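Local coordinates for protein putative alpha-galactosidase/melibiase (Bacteroides fragilis, PDB 4OGZ) that probably hydrolyses terminal, non-reducing alpha-D-galactose residues from alpha-D-galactosides, at residues G69-L75 and Q86-I92; F29-I33 and H175-K180. All blocks are in the same frame, centred on the assembly; numbering follows the deposited sequence.

Overall arrangement
Interaction 1 is a beta hairpin of the Ig-like domain. Interaction 2 joins that domain to the TIM barrel, the putative catalytic domain. Their centres lie about 16 Å apart. The two contacts meet through the Ig-domain core, where strand 28-36 faces the hairpin sheet. Ile90 CG2 packs on Phe29 CE2 at 3.8 Å, Leu75 CD1 on Ile33 CG1 at 3.9 Å, and Leu88 CD2 on Phe31 CD2 at 4.0 Å. Strand 28-36 thus has two roles: Phe29, Phe31 and Ile33 pack against the hairpin, while Leu30 and Tyr32 turn to residues 175-180. A triethylene glycol, probably from crystallisation, sits at interaction 2.

Interaction 1: G69-L75 and Q86-I92; sequences GTYKVML and QELLINI
Tyr71 and Ile90 face each other as a hydrogen-bonded antiparallel pair, midway between Gly69-Ile92 and Val73-Leu88. Ile90 N to Tyr71 O is 2.8 Å and almost straight, at 178° about the hydrogen. Bond pairs at Gly69-Ile92, Val73-Leu88 and Leu75-Gln86 carry the ladder along both strands.

The face with Val73, Leu75, Leu88 and Ile90 is the tightly packed one. Leu75 CD1 lies 3.8 Å from Leu88 CB, and Val73 CG2 lies 3.9 Å from Ile90 CD1. At the end of this face, Tyr71 has CG beside its backbone N (chi1 -52°), which brings the ring edge past Ile90 O to Ile92. There Tyr71 CE2 is 3.7 Å from Ile92 CG1. The Tyr71 OH bonds to Glu67 O.

The other face is more open to solvent. In one of the two conformers of Thr70, Asn91 ND2 gives OG1 a weak, bent bond of 3.0 Å, at 132°; this bond is therefore doubtful. Lys72 and Glu87 run side by side, yet Lys72 NZ stays 5.6 Å from Glu87 OE2. Glu87 OE2 instead lies near Lys72 CG. Met74 is modelled as selenomethionine; its SE lies 4.0 Å from Glu87 CB.

Strands 20-23 and 42-46 flank the hairpin. This is an antiparallel beta hairpin at the centre of a mixed sheet in an Ig-like domain.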
# COMPACT_ATOMS: atom_id res chain seq x y z
N GLY A 69 1.97 20.03 13.87
CA GLY A 69 3.11 19.65 14.69
C GLY A 69 3.56 18.23 14.57
O GLY A 69 2.88 17.40 13.97
N THR A 70 4.74 17.98 15.13
CA THR A 70 5.28 16.63 15.22
C THR A 70 5.32 16.21 16.68
O THR A 70 5.91 16.91 17.56
CB THR A 70 6.66 16.54 14.56
OG1 THR A 70 6.51 16.85 13.17
CG2 THR A 70 7.26 15.15 14.69
N TYR A 71 4.68 15.09 16.94
CA TYR A 71 4.47 14.56 18.26
C TYR A 71 5.01 13.14 18.41
O TYR A 71 4.69 12.26 17.62
CB TYR A 71 3.00 14.54 18.54
CG TYR A 71 2.31 15.83 18.30
CD1 TYR A 71 2.25 16.81 19.30
CD2 TYR A 71 1.65 16.08 17.11
CE1 TYR A 71 1.58 18.00 19.10
CE2 TYR A 71 0.96 17.26 16.91
CZ TYR A 71 0.93 18.23 17.91
OH TYR A 71 0.26 19.41 17.70
N LYS A 72 5.82 12.92 19.44
CA LYS A 72 6.49 11.66 19.66
C LYS A 72 5.83 10.99 20.87
O LYS A 72 5.92 11.47 22.02
CB LYS A 72 8.01 11.89 19.82
CG LYS A 72 8.69 12.45 18.57
CD LYS A 72 10.10 13.02 18.83
CE LYS A 72 10.35 14.32 18.06
NZ LYS A 72 11.79 14.60 17.75
N VAL A 73 5.14 9.90 20.60
CA VAL A 73 4.35 9.18 21.55
C VAL A 73 5.08 7.89 21.88
O VAL A 73 5.56 7.20 20.95
CB VAL A 73 2.97 8.85 20.92
CG1 VAL A 73 2.11 8.03 21.89
CG2 VAL A 73 2.26 10.13 20.46
N MSE A 74 5.09 7.48 23.14
CA MSE A 74 5.73 6.21 23.51
C MSE A 74 4.63 5.22 23.73
O MSE A 74 3.76 5.46 24.54
CB MSE A 74 6.62 6.33 24.75
CG MSE A 74 7.84 7.21 24.41
SE MSE A 74 9.14 6.42 23.12
CE MSE A 74 8.95 4.53 23.56
N LEU A 75 4.67 4.13 22.96
CA LEU A 75 3.70 3.06 23.06
C LEU A 75 4.30 1.85 23.76
O LEU A 75 5.49 1.54 23.61
CB LEU A 75 3.21 2.63 21.67
CG LEU A 75 2.68 3.71 20.72
CD1 LEU A 75 2.36 3.10 19.37
CD2 LEU A 75 1.47 4.40 21.29
N GLN A 86 7.89 1.20 22.07
CA GLN A 86 8.22 1.70 20.77
C GLN A 86 7.69 3.10 20.57
O GLN A 86 6.69 3.45 21.15
CB GLN A 86 7.62 0.76 19.72
CG GLN A 86 7.98 1.10 18.31
CD GLN A 86 9.48 1.12 18.10
OE1 GLN A 86 10.13 2.17 18.23
NE2 GLN A 86 10.05 -0.05 17.83
N GLU A 87 8.35 3.88 19.71
CA GLU A 87 7.93 5.25 19.44
C GLU A 87 6.93 5.30 18.27
O GLU A 87 7.04 4.54 17.33
CB GLU A 87 9.14 6.12 19.13
CG GLU A 87 8.83 7.53 18.64
CD GLU A 87 10.07 8.33 18.23
OE1 GLU A 87 11.20 7.97 18.62
OE2 GLU A 87 9.90 9.32 17.50
N LEU A 88 5.93 6.16 18.39
CA LEU A 88 5.08 6.55 17.27
C LEU A 88 5.22 8.05 17.07
O LEU A 88 4.90 8.86 17.96
CB LEU A 88 3.62 6.17 17.51
CG LEU A 88 2.67 6.54 16.36
CD1 LEU A 88 2.94 5.69 15.12
CD2 LEU A 88 1.23 6.40 16.79
N LEU A 89 5.74 8.40 15.91
CA LEU A 89 5.81 9.75 15.47
C LEU A 89 4.54 10.14 14.72
O LEU A 89 4.19 9.54 13.70
CB LEU A 89 7.05 9.87 14.61
CG LEU A 89 7.55 11.31 14.52
CD1 LEU A 89 9.04 11.34 14.17
CD2 LEU A 89 6.73 12.05 13.49
N ILE A 90 3.83 11.13 15.23
CA ILE A 90 2.60 11.66 14.64
C ILE A 90 2.87 13.04 14.08
O ILE A 90 3.11 14.02 14.85
CB ILE A 90 1.48 11.73 15.66
CG1 ILE A 90 1.29 10.34 16.30
CG2 ILE A 90 0.21 12.27 15.00
CD1 ILE A 90 0.10 10.21 17.24
N ASN A 91 2.88 13.13 12.76
CA ASN A 91 3.06 14.36 12.09
C ASN A 91 1.72 14.93 11.62
O ASN A 91 1.07 14.40 10.69
CB ASN A 91 4.02 14.22 10.92
CG ASN A 91 4.16 15.51 10.17
OD1 ASN A 91 3.33 15.85 9.34
ND2 ASN A 91 5.18 16.29 10.52
N ILE A 92 1.29 16.00 12.29
CA ILE A 92 0.04 16.64 11.99
C ILE A 92 0.47 17.79 11.14
O ILE A 92 1.11 18.73 11.64
CB ILE A 92 -0.72 17.11 13.25
CG1 ILE A 92 -1.09 15.93 14.13
CG2 ILE A 92 -1.98 17.91 12.87
CD1 ILE A 92 -1.95 14.87 13.41

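Interaction 2: F29-I33 and H175-K180; sequences FLFYI and HERGFK. With PGE (triethylene glycol), chain C.
Leu30 reaches from the Ig-like domain to the end of helix 166-176. Its CB lies 3.9 Å from Lys180 CE. Next, CG is 4.1 Å from Gly178 CA. With CG anti to the backbone N (chi1 -176°), the two methyls are carried to the helix end. There CD1 approaches His175 O, and CD2 meets the same oxygen at 3.6 Å. CD2 also packs 3.6 Å from Phe179 O, which is buried with no hydrogen-bond partner. The same methyl touches the His175 ring obliquely, 3.7 Å from its CD2. NE2, next to that ring atom, is hydrogen-bonded to Asp215.

Tyr32 adds a second apolar contact, with CB 3.9 Å from Gly178 CA. Its OH bonds to Asp133. A water bridges the backbones, accepting from Tyr32 N and donating to Gly178 O. Lys180, bent at chi2 and chi4, brings NZ to Leu30 O in a weak bond of 3.2 Å. The same nitrogen bonds to O3 of the triethylene glycol and weakly to its O4. Leu30 N gives O3 a nearly straight bond of 3.1 Å, at 170°. The glycol therefore spans both segments, with O3 above one face of the Phe29 ring, offset toward its rim.

Gly178, at positive phi, is the C-prime residue of a Schellman motif, in which Gly178 N bonds to His175 O. The contact sets an Ig-domain strand against a helix-to-strand turn of the TIM barrel.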
# COMPACT_ATOMS: atom_id res chain seq x y z
N PHE A 29 -8.72 11.54 13.17
CA PHE A 29 -7.51 10.71 13.29
C PHE A 29 -7.87 9.32 13.79
O PHE A 29 -8.60 9.18 14.78
CB PHE A 29 -6.57 11.28 14.32
CG PHE A 29 -5.21 10.56 14.41
CD1 PHE A 29 -5.04 9.42 15.19
CD2 PHE A 29 -4.09 11.09 13.76
CE1 PHE A 29 -3.78 8.81 15.28
CE2 PHE A 29 -2.86 10.47 13.82
CZ PHE A 29 -2.71 9.32 14.55
N LEU A 30 -7.33 8.31 13.12
CA LEU A 30 -7.55 6.92 13.45
C LEU A 30 -6.27 6.11 13.17
O LEU A 30 -5.71 6.18 12.06
CB LEU A 30 -8.71 6.35 12.61
CG LEU A 30 -9.06 4.92 12.96
CD1 LEU A 30 -9.63 4.84 14.36
CD2 LEU A 30 -10.06 4.35 11.92
N PHE A 31 -5.82 5.32 14.14
CA PHE A 31 -4.66 4.43 13.95
C PHE A 31 -4.71 3.24 14.89
O PHE A 31 -4.79 3.40 16.12
CB PHE A 31 -3.36 5.19 14.12
CG PHE A 31 -2.12 4.37 13.83
CD1 PHE A 31 -1.80 4.00 12.53
CD2 PHE A 31 -1.30 3.96 14.84
CE1 PHE A 31 -0.67 3.22 12.27
CE2 PHE A 31 -0.17 3.20 14.59
CZ PHE A 31 0.17 2.83 13.30
N TYR A 32 -4.78 2.05 14.31
CA TYR A 32 -4.61 0.82 15.06
C TYR A 32 -3.11 0.50 15.10
O TYR A 32 -2.45 0.45 14.07
CB TYR A 32 -5.35 -0.35 14.42
CG TYR A 32 -4.99 -1.68 15.04
CD1 TYR A 32 -5.51 -2.06 16.27
CD2 TYR A 32 -4.12 -2.57 14.41
CE1 TYR A 32 -5.18 -3.28 16.85
CE2 TYR A 32 -3.80 -3.79 14.98
CZ TYR A 32 -4.33 -4.11 16.23
OH TYR A 32 -4.03 -5.31 16.81
N ILE A 33 -2.61 0.24 16.29
CA ILE A 33 -1.18 -0.06 16.51
C ILE A 33 -0.92 -1.51 16.13
O ILE A 33 -1.32 -2.40 16.86
CB ILE A 33 -0.80 0.11 17.97
CG1 ILE A 33 -1.10 1.53 18.45
CG2 ILE A 33 0.67 -0.26 18.21
CD1 ILE A 33 -1.29 1.58 19.95
N HIS A 175 -13.74 1.55 10.45
CA HIS A 175 -13.09 2.45 11.45
C HIS A 175 -13.13 1.88 12.87
O HIS A 175 -12.18 2.05 13.63
CB HIS A 175 -13.76 3.81 11.44
CG HIS A 175 -13.59 4.56 10.18
ND1 HIS A 175 -14.48 5.53 9.76
CD2 HIS A 175 -12.65 4.48 9.22
CE1 HIS A 175 -14.10 6.01 8.59
NE2 HIS A 175 -13.00 5.37 8.24
N GLU A 176 -14.20 1.17 13.22
CA GLU A 176 -14.29 0.48 14.51
C GLU A 176 -13.04 -0.41 14.76
O GLU A 176 -12.61 -0.59 15.89
CB GLU A 176 -15.53 -0.39 14.54
CG GLU A 176 -16.29 -0.35 15.83
CD GLU A 176 -17.42 -1.38 15.86
OE1 GLU A 176 -18.04 -1.65 14.80
OE2 GLU A 176 -17.68 -1.92 16.96
N ARG A 177 -12.47 -0.93 13.68
CA ARG A 177 -11.33 -1.82 13.75
C ARG A 177 -9.99 -1.21 13.30
O ARG A 177 -9.01 -1.93 13.18
CB ARG A 177 -11.65 -3.05 12.88
CG ARG A 177 -12.80 -3.85 13.41
CD ARG A 177 -13.58 -4.61 12.34
NE ARG A 177 -14.62 -5.41 12.99
CZ ARG A 177 -15.78 -4.92 13.40
NH1 ARG A 177 -16.11 -3.66 13.20
NH2 ARG A 177 -16.63 -5.70 14.06
N GLY A 178 -9.97 0.09 13.05
CA GLY A 178 -8.74 0.79 12.76
C GLY A 178 -8.42 0.81 11.27
O GLY A 178 -7.36 1.23 10.88
N PHE A 179 -9.37 0.36 10.44
CA PHE A 179 -9.20 0.31 8.99
C PHE A 179 -9.64 1.61 8.35
O PHE A 179 -10.43 2.34 8.92
CB PHE A 179 -10.01 -0.85 8.34
CG PHE A 179 -9.54 -2.23 8.70
CD1 PHE A 179 -8.26 -2.65 8.38
CD2 PHE A 179 -10.38 -3.14 9.32
CE1 PHE A 179 -7.82 -3.92 8.70
CE2 PHE A 179 -9.98 -4.42 9.62
CZ PHE A 179 -8.69 -4.80 9.35
N LYS A 180 -9.11 1.86 7.16
CA LYS A 180 -9.44 3.01 6.35
C LYS A 180 -10.24 2.54 5.16
O LYS A 180 -10.02 1.42 4.66
CB LYS A 180 -8.19 3.71 5.86
CG LYS A 180 -7.24 4.21 6.96
CD LYS A 180 -7.88 5.30 7.80
CE LYS A 180 -7.12 5.54 9.10
NZ LYS A 180 -5.70 5.90 8.87
C1 PGE C . -1.70 5.14 8.60
O1 PGE C . -0.66 4.94 7.62
C2 PGE C . -1.89 6.62 8.92
O2 PGE C . -3.20 6.85 9.48
C3 PGE C . -3.31 7.89 10.46
C4 PGE C . -4.32 8.95 10.02
O4 PGE C . -5.94 8.82 7.60
C6 PGE C . -7.05 9.09 8.48
C5 PGE C . -6.72 9.43 9.96
O3 PGE C . -5.64 8.70 10.56
O HOH W 1 -4.85 2.02 11.23